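Local coordinates for protein RNA-dependent RNA polymerase (PDB 6DX2) that acts through this N-terminal viral OTU cysteine protease domain of the L protein as a deubiquitinase, the whole protein probably being an RNA-directed RNA polymerase, at residues N26-Y30 with F31-K35; L55-W58 with R59-K62; A84-S87 with D88-D92. All coordinates share one frame; numbering follows the deposited sequence.

Contact 1: N26-Y30 with F31-K35; sequences NLNDY and FTSEK
In both Leu27 and Phe31 the first torsion (chi1 -71° and -65°) swings CG back toward the residue's own backbone N, which brings methyl CD2 of Leu27 to 3.9 Å from ring carbon CD2 of Phe31, the two side chains crossing at a slant. The carbonyl of Leu27 lies at the edge of the same ring, near its plane. Leu27 O takes two backbone donors, Tyr30 N and, at 2.9 Å, Phe31 N. Asn28 has the same first torsion, and its amide reaches along the chain toward strand 31-33: Asn28 ND2 gives a hydrogen bond to Ser33 OG at 3.1 Å, with the hydroxyl only 3° out of the amide plane, and a weak one to Phe31 O at 3.3 Å. A water donates to both Asn28 O and Phe31 O. Asparagine suits this place because its short amide can serve a carbonyl and a hydroxyl together, while the apolar leucine and phenylalanine suit a buried side, where Trp119 meets the Phe31 ring. One residue before Leu27, Asn26 OD1 accepts from Asn28 N at 3.0 Å. This Asx turn opens a tight turn that leads into strand 31-33, an edge strand of the mixed sheet of the OTU domain.

Contact 2: L55-W58 with R59-K62; sequences LSEW and RSIK
Trp58 and Arg59 lie side by side and point the same way, with CG of the arginine over the indole face. Arg59 CG sits 3.5 Å from the centroid of the six-membered ring of Trp58, a CH-pi contact. Farther out, the guanidinium is turned 52° from the indole plane, so the two groups are not stacked in parallel; Arg59 NH1 comes to 3.3 Å from Trp58 CZ2, and Trp58 CH2 lies over one guanidinium face, offset toward its rim. The indole reaches this position because chi1 of Trp58, at 73°, folds the ring back over the amide of Arg59. Lys62, one turn on, also runs alongside the indole, its CD 4.1 Å from Trp58 CZ3. Its ammonium continues past the ring to Met93 O and makes a cation-pi contact with Phe44. Long chains suit both positions: Arg59 lays a methylene on the ring face and still makes a weak hydrogen bond from NH2 to Asn96 OD1, while Lys62 runs beside the indole to its own partners.

On the backbone side, Glu57 O receives two hydrogen bonds. Ile61 N donates to Glu57 O at 3.1 Å, nearly in line with the carbonyl, whereas Ser60 OG donates to it at 2.8 Å from a more bent approach, 122° at the oxygen. Serine can do this because its hydroxyl is short enough to turn back to the carbonyl three residues earlier. The branched Ile61 is buried and packs on Val47 and Ser48 of helix 42-52. A type I turn, Leu55 to Trp58, leads into helix 58-71, with Glu57 at its N-cap position: the arrangement is that of a first helical turn following a beta turn, within the OTU protease domain.

Contact 3: A84-S87 with D88-D92; sequences ANSS and DYRAD
Arg90 reaches back along the helix to Ser86, one turn earlier, and its chain can be followed outward. Arg90 CB lies 3.5 Å from Ser86 O, and Arg90 CG passes closer to the same oxygen, at 3.3 Å. Ser86 O itself accepts the helical bond from Arg90 N. Arg90 CD stays 3.9 Å from Ser86 O; there a bend at chi3 (-93°) turns the chain back along the helix, carrying NE past the Ser86 carbonyl at an angle too poor for a bond. CZ comes near Ser86 OG, and the guanidinium around it lies with one face against Ser87 CA. At the tip, Arg90 NH2 donates to Ser86 OG at 2.8 Å, almost straight at 173°, with the hydroxyl in the guanidinium plane. An arginine is long enough to turn round and keep this in-plane bond, and the serine, small and polar, supplies the acceptor.

Just before the helix, Asn85 is the N-cap: Asn85 OD1 accepts from Asp88 N at 2.7 Å. This satisfies an amide of the first helical turn, whose usual acceptor four residues back lies before the helix, a task to which asparagine is well fitted. The amide of Asn85 and the carboxylate of Asp88 are inclined at 52° to each other, with Asn85 ND2 3.2 Å from Asp88 OD2. A water donates to Asp88 OD2 and accepts from Ala84 N, joining the helix start to the residue before the cap. The negative charge of Asp88 probably interacts favourably with the helix dipole.

The capped end faces largely outward, while Tyr89, buried, turns the other way among helices 58-71 and 102-112, its hydroxyl bonded to Glu104; Arg90 also touches Ala69 and Ala70 of helix 58-71.

From the N terminus, contact 1 comes first, closing the end of the loop between strand 18-21 and strand 31-33 and so delivering the chain to the edge of the sheet beside strand 150-156. Contact 2 follows after helix 42-52, where a short loop opens helix 58-71. Contact 3 begins helix 86-93, after helix 77-82. The three are in series, each finished before the next begins, so none nests or crosses. Contacts 1 and 3 stand on opposite sides of the chain's centre, 34 Å apart between centres. Contact 2 lies between them in sequence, and helix 58-71 links it to contact 3 by packing against Tyr89 and Arg90.

Contact 1: N26-Y30 with F31-K35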
loop_
_atom_site.group_PDB
_atom_site.type_symbol
_atom_site.label_atom_id
_atom_site.label_comp_id
_atom_site.label_asym_id
_atom_site.label_seq_id
_atom_site.Cartn_x
_atom_site.Cartn_y
_atom_site.Cartn_z
ATOM N N ASN A 26 -7.928 -16.724 3.898
ATOM C CA ASN A 26 -7.537 -16.090 5.147
ATOM C C ASN A 26 -6.065 -15.674 5.110
ATOM O O ASN A 26 -5.171 -16.518 4.961
ATOM C CB ASN A 26 -7.809 -16.987 6.349
ATOM C CG ASN A 26 -7.733 -16.195 7.611
ATOM O OD1 ASN A 26 -6.650 -16.010 8.141
ATOM N ND2 ASN A 26 -8.871 -15.618 8.044
ATOM N N LEU A 27 -5.837 -14.367 5.285
ATOM C CA LEU A 27 -4.490 -13.807 5.274
ATOM C C LEU A 27 -3.538 -14.590 6.157
ATOM O O LEU A 27 -2.370 -14.796 5.804
ATOM C CB LEU A 27 -4.517 -12.356 5.749
ATOM C CG LEU A 27 -5.154 -11.407 4.742
ATOM C CD1 LEU A 27 -5.201 -10.031 5.338
ATOM C CD2 LEU A 27 -4.362 -11.495 3.456
ATOM N N ASN A 28 -3.993 -14.985 7.328
ATOM C CA ASN A 28 -3.022 -15.500 8.266
ATOM C C ASN A 28 -2.662 -16.952 8.022
ATOM O O ASN A 28 -1.865 -17.493 8.783
ATOM C CB ASN A 28 -3.532 -15.254 9.660
ATOM C CG ASN A 28 -3.491 -13.761 10.000
ATOM O OD1 ASN A 28 -4.491 -13.198 10.425
ATOM N ND2 ASN A 28 -2.318 -13.109 9.766
ATOM N N ASP A 29 -3.209 -17.566 6.979
ATOM C CA ASP A 29 -2.677 -18.834 6.530
ATOM C C ASP A 29 -1.417 -18.670 5.708
ATOM O O ASP A 29 -0.681 -19.644 5.512
ATOM C CB ASP A 29 -3.747 -19.591 5.747
ATOM C CG ASP A 29 -4.803 -20.179 6.657
ATOM O OD1 ASP A 29 -4.481 -20.415 7.857
ATOM O OD2 ASP A 29 -5.940 -20.371 6.170
ATOM N N TYR A 30 -1.135 -17.468 5.243
ATOM C CA TYR A 30 -0.021 -17.244 4.333
ATOM C C TYR A 30 0.917 -16.174 4.818
ATOM O O TYR A 30 2.069 -16.149 4.381
ATOM C CB TYR A 30 -0.538 -16.845 2.930
ATOM C CG TYR A 30 -1.389 -17.950 2.377
ATOM C CD1 TYR A 30 -0.825 -19.000 1.655
ATOM C CD2 TYR A 30 -2.746 -17.981 2.629
ATOM C CE1 TYR A 30 -1.611 -20.036 1.184
ATOM C CE2 TYR A 30 -3.535 -19.004 2.170
ATOM C CZ TYR A 30 -2.968 -20.034 1.455
ATOM O OH TYR A 30 -3.790 -21.050 1.009
ATOM N N PHE A 31 0.449 -15.256 5.650
ATOM C CA PHE A 31 1.229 -14.125 6.109
ATOM C C PHE A 31 1.325 -14.133 7.620
ATOM O O PHE A 31 0.378 -14.484 8.330
ATOM C CB PHE A 31 0.580 -12.778 5.689
ATOM C CG PHE A 31 0.524 -12.540 4.246
ATOM C CD1 PHE A 31 1.648 -12.069 3.565
ATOM C CD2 PHE A 31 -0.662 -12.737 3.526
ATOM C CE1 PHE A 31 1.591 -11.746 2.238
ATOM C CE2 PHE A 31 -0.707 -12.444 2.174
ATOM C CZ PHE A 31 0.431 -11.935 1.529
ATOM N N THR A 32 2.454 -13.648 8.104
ATOM C CA THR A 32 2.563 -13.187 9.454
ATOM C C THR A 32 2.175 -11.717 9.484
ATOM O O THR A 32 2.637 -10.937 8.665
ATOM C CB THR A 32 4.000 -13.321 9.942
ATOM O OG1 THR A 32 4.416 -14.695 9.804
ATOM C CG2 THR A 32 4.053 -12.941 11.363
ATOM N N SER A 33 1.361 -11.339 10.435
ATOM C CA SER A 33 1.104 -9.918 10.623
ATOM C C SER A 33 2.119 -9.337 11.582
ATOM O O SER A 33 2.650 -10.019 12.476
ATOM C CB SER A 33 -0.305 -9.652 11.150
ATOM O OG SER A 33 -1.276 -10.201 10.281
ATOM N N GLU A 34 2.373 -8.043 11.414
ATOM C CA GLU A 34 3.173 -7.288 12.349
ATOM C C GLU A 34 2.387 -6.083 12.863
ATOM O O GLU A 34 1.663 -5.436 12.118
ATOM C CB GLU A 34 4.489 -6.825 11.713
ATOM C CG GLU A 34 5.270 -5.822 12.585
ATOM C CD GLU A 34 6.095 -6.499 13.667
ATOM O OE1 GLU A 34 6.673 -5.787 14.516
ATOM O OE2 GLU A 34 6.177 -7.746 13.661
ATOM N N LYS A 35 2.527 -5.797 14.150
ATOM C CA LYS A 35 1.825 -4.703 14.805
ATOM C C LYS A 35 2.565 -3.373 14.612
ATOM O O LYS A 35 3.776 -3.307 14.850
ATOM C CB LYS A 35 1.741 -5.023 16.296
ATOM C CG LYS A 35 3.142 -5.167 16.931
ATOM C CD LYS A 35 3.150 -5.971 18.225
ATOM C CE LYS A 35 3.941 -7.276 18.080
ATOM N NZ LYS A 35 3.557 -8.300 19.112
HETATM O O HOH W 1 0.405 -16.550 10.516
#

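Contact 2: L55-W58 with R59-K62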
loop_
_atom_site.group_PDB
_atom_site.type_symbol
_atom_site.label_atom_id
_atom_site.label_comp_id
_atom_site.label_asym_id
_atom_site.label_seq_id
_atom_site.Cartn_x
_atom_site.Cartn_y
_atom_site.Cartn_z
ATOM N N LEU A 55 10.455 1.650 12.096
ATOM C CA LEU A 55 9.431 2.642 11.823
ATOM C C LEU A 55 10.014 4.019 11.559
ATOM O O LEU A 55 9.278 4.933 11.146
ATOM C CB LEU A 55 8.457 2.734 13.011
ATOM C CG LEU A 55 7.749 1.453 13.418
ATOM C CD1 LEU A 55 6.659 1.730 14.403
ATOM C CD2 LEU A 55 7.166 0.742 12.176
ATOM N N SER A 56 11.313 4.179 11.774
ATOM C CA SER A 56 11.870 5.524 11.864
ATOM C C SER A 56 11.937 6.246 10.528
ATOM O O SER A 56 12.170 7.464 10.536
ATOM C CB SER A 56 13.264 5.474 12.477
ATOM O OG SER A 56 14.173 4.834 11.606
ATOM N N GLU A 57 11.766 5.535 9.406
ATOM C CA GLU A 57 11.850 6.091 8.065
ATOM C C GLU A 57 10.498 6.544 7.510
ATOM O O GLU A 57 10.407 6.932 6.341
ATOM C CB GLU A 57 12.490 5.072 7.132
ATOM C CG GLU A 57 13.955 4.860 7.432
ATOM C CD GLU A 57 14.219 3.810 8.509
ATOM O OE1 GLU A 57 13.257 3.212 9.039
ATOM O OE2 GLU A 57 15.405 3.586 8.843
ATOM N N TRP A 58 9.466 6.577 8.355
ATOM C CA TRP A 58 8.117 6.801 7.846
ATOM C C TRP A 58 7.951 8.194 7.253
ATOM O O TRP A 58 7.264 8.363 6.239
ATOM C CB TRP A 58 7.106 6.550 8.976
ATOM C CG TRP A 58 7.048 7.596 10.036
ATOM C CD1 TRP A 58 7.785 7.634 11.187
ATOM C CD2 TRP A 58 6.165 8.715 10.089
ATOM N NE1 TRP A 58 7.446 8.726 11.928
ATOM C CE2 TRP A 58 6.439 9.399 11.285
ATOM C CE3 TRP A 58 5.161 9.200 9.239
ATOM C CZ2 TRP A 58 5.767 10.584 11.662
ATOM C CZ3 TRP A 58 4.498 10.370 9.602
ATOM C CH2 TRP A 58 4.805 11.045 10.824
ATOM N N ARG A 59 8.597 9.210 7.847
ATOM C CA ARG A 59 8.503 10.545 7.259
ATOM C C ARG A 59 9.272 10.647 5.945
ATOM O O ARG A 59 8.846 11.358 5.029
ATOM C CB ARG A 59 9.028 11.615 8.230
ATOM C CG ARG A 59 8.412 11.593 9.650
ATOM C CD ARG A 59 8.746 12.878 10.472
ATOM N NE ARG A 59 7.758 13.893 10.119
ATOM C CZ ARG A 59 6.747 14.278 10.899
ATOM N NH1 ARG A 59 6.602 13.783 12.130
ATOM N NH2 ARG A 59 5.895 15.191 10.454
ATOM N N SER A 60 10.414 9.977 5.827
ATOM C CA SER A 60 11.150 10.094 4.573
ATOM C C SER A 60 10.425 9.394 3.435
ATOM O O SER A 60 10.585 9.781 2.271
ATOM C CB SER A 60 12.563 9.555 4.747
ATOM O OG SER A 60 12.500 8.186 5.019
ATOM N N ILE A 61 9.612 8.397 3.743
ATOM C CA ILE A 61 8.784 7.784 2.706
ATOM C C ILE A 61 7.787 8.794 2.160
ATOM O O ILE A 61 7.563 8.873 0.950
ATOM C CB ILE A 61 8.078 6.548 3.268
ATOM C CG1 ILE A 61 9.119 5.440 3.422
ATOM C CG2 ILE A 61 6.948 6.138 2.373
ATOM C CD1 ILE A 61 8.774 4.558 4.535
ATOM N N LYS A 62 7.177 9.581 3.056
ATOM C CA LYS A 62 6.331 10.690 2.622
ATOM C C LYS A 62 7.077 11.638 1.706
ATOM O O LYS A 62 6.490 12.188 0.771
ATOM C CB LYS A 62 5.803 11.488 3.827
ATOM C CG LYS A 62 4.697 10.721 4.576
ATOM C CD LYS A 62 4.143 11.620 5.674
ATOM C CE LYS A 62 2.675 11.406 5.792
ATOM N NZ LYS A 62 2.066 12.372 6.707
#

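Contact 3: A84-S87 with D88-D92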
loop_
_atom_site.group_PDB
_atom_site.type_symbol
_atom_site.label_atom_id
_atom_site.label_comp_id
_atom_site.label_asym_id
_atom_site.label_seq_id
_atom_site.Cartn_x
_atom_site.Cartn_y
_atom_site.Cartn_z
ATOM N N ALA A 84 -6.784 19.110 -6.619
ATOM C CA ALA A 84 -6.739 19.941 -7.823
ATOM C C ALA A 84 -5.352 19.993 -8.453
ATOM O O ALA A 84 -5.236 20.152 -9.671
ATOM C CB ALA A 84 -7.203 21.372 -7.516
ATOM N N ASN A 85 -4.296 19.908 -7.656
ATOM C CA ASN A 85 -2.949 20.006 -8.196
ATOM C C ASN A 85 -2.006 19.318 -7.230
ATOM O O ASN A 85 -2.393 18.921 -6.119
ATOM C CB ASN A 85 -2.520 21.456 -8.395
ATOM C CG ASN A 85 -2.764 22.297 -7.158
ATOM O OD1 ASN A 85 -2.081 22.146 -6.148
ATOM N ND2 ASN A 85 -3.735 23.215 -7.240
ATOM N N SER A 86 -0.767 19.127 -7.694
ATOM C CA SER A 86 0.214 18.434 -6.863
ATOM C C SER A 86 0.537 19.246 -5.614
ATOM O O SER A 86 0.816 18.673 -4.552
ATOM C CB SER A 86 1.499 18.143 -7.659
ATOM O OG SER A 86 2.240 19.340 -7.812
ATOM N N SER A 87 0.470 20.564 -5.698
ATOM C CA SER A 87 0.807 21.388 -4.540
ATOM C C SER A 87 -0.179 21.171 -3.395
ATOM O O SER A 87 0.226 21.006 -2.233
ATOM C CB SER A 87 0.854 22.868 -4.945
ATOM O OG SER A 87 1.289 23.603 -3.828
ATOM N N ASP A 88 -1.482 21.176 -3.709
ATOM C CA ASP A 88 -2.500 20.845 -2.711
ATOM C C ASP A 88 -2.295 19.438 -2.140
ATOM O O ASP A 88 -2.398 19.239 -0.921
ATOM C CB ASP A 88 -3.899 20.948 -3.319
ATOM C CG ASP A 88 -4.259 22.367 -3.741
ATOM O OD1 ASP A 88 -3.581 23.327 -3.297
ATOM O OD2 ASP A 88 -5.214 22.511 -4.538
ATOM N N TYR A 89 -2.020 18.449 -3.010
ATOM C CA TYR A 89 -1.831 17.091 -2.534
ATOM C C TYR A 89 -0.664 17.031 -1.560
ATOM O O TYR A 89 -0.776 16.451 -0.456
ATOM C CB TYR A 89 -1.599 16.124 -3.700
ATOM C CG TYR A 89 -1.175 14.725 -3.206
ATOM C CD1 TYR A 89 -2.052 13.913 -2.488
ATOM C CD2 TYR A 89 0.105 14.255 -3.418
ATOM C CE1 TYR A 89 -1.668 12.717 -1.999
ATOM C CE2 TYR A 89 0.490 13.023 -2.938
ATOM C CZ TYR A 89 -0.404 12.253 -2.235
ATOM O OH TYR A 89 -0.023 11.019 -1.763
ATOM N N ARG A 90 0.476 17.615 -1.948
ATOM C CA ARG A 90 1.656 17.444 -1.106
ATOM C C ARG A 90 1.467 18.108 0.246
ATOM O O ARG A 90 1.888 17.558 1.266
ATOM C CB ARG A 90 2.903 17.982 -1.798
ATOM C CG ARG A 90 3.305 17.105 -2.968
ATOM C CD ARG A 90 4.490 17.778 -3.694
ATOM N NE ARG A 90 4.060 18.626 -4.803
ATOM C CZ ARG A 90 4.359 19.919 -4.911
ATOM N NH1 ARG A 90 5.080 20.508 -3.963
ATOM N NH2 ARG A 90 3.935 20.610 -5.960
ATOM N N ALA A 91 0.794 19.256 0.282
ATOM C CA ALA A 91 0.606 19.964 1.549
ATOM C C ALA A 91 -0.272 19.157 2.504
ATOM O O ALA A 91 -0.036 19.136 3.720
ATOM C CB ALA A 91 -0.003 21.344 1.297
ATOM N N ASP A 92 -1.290 18.492 1.972
ATOM C CA ASP A 92 -2.151 17.658 2.809
ATOM C C ASP A 92 -1.430 16.385 3.251
ATOM O O ASP A 92 -1.410 16.049 4.435
ATOM C CB ASP A 92 -3.415 17.289 2.038
ATOM C CG ASP A 92 -4.562 16.920 2.953
ATOM O OD1 ASP A 92 -4.602 17.461 4.082
ATOM O OD2 ASP A 92 -5.412 16.090 2.555
HETATM O O HOH W 2 -7.052 20.514 -4.238
#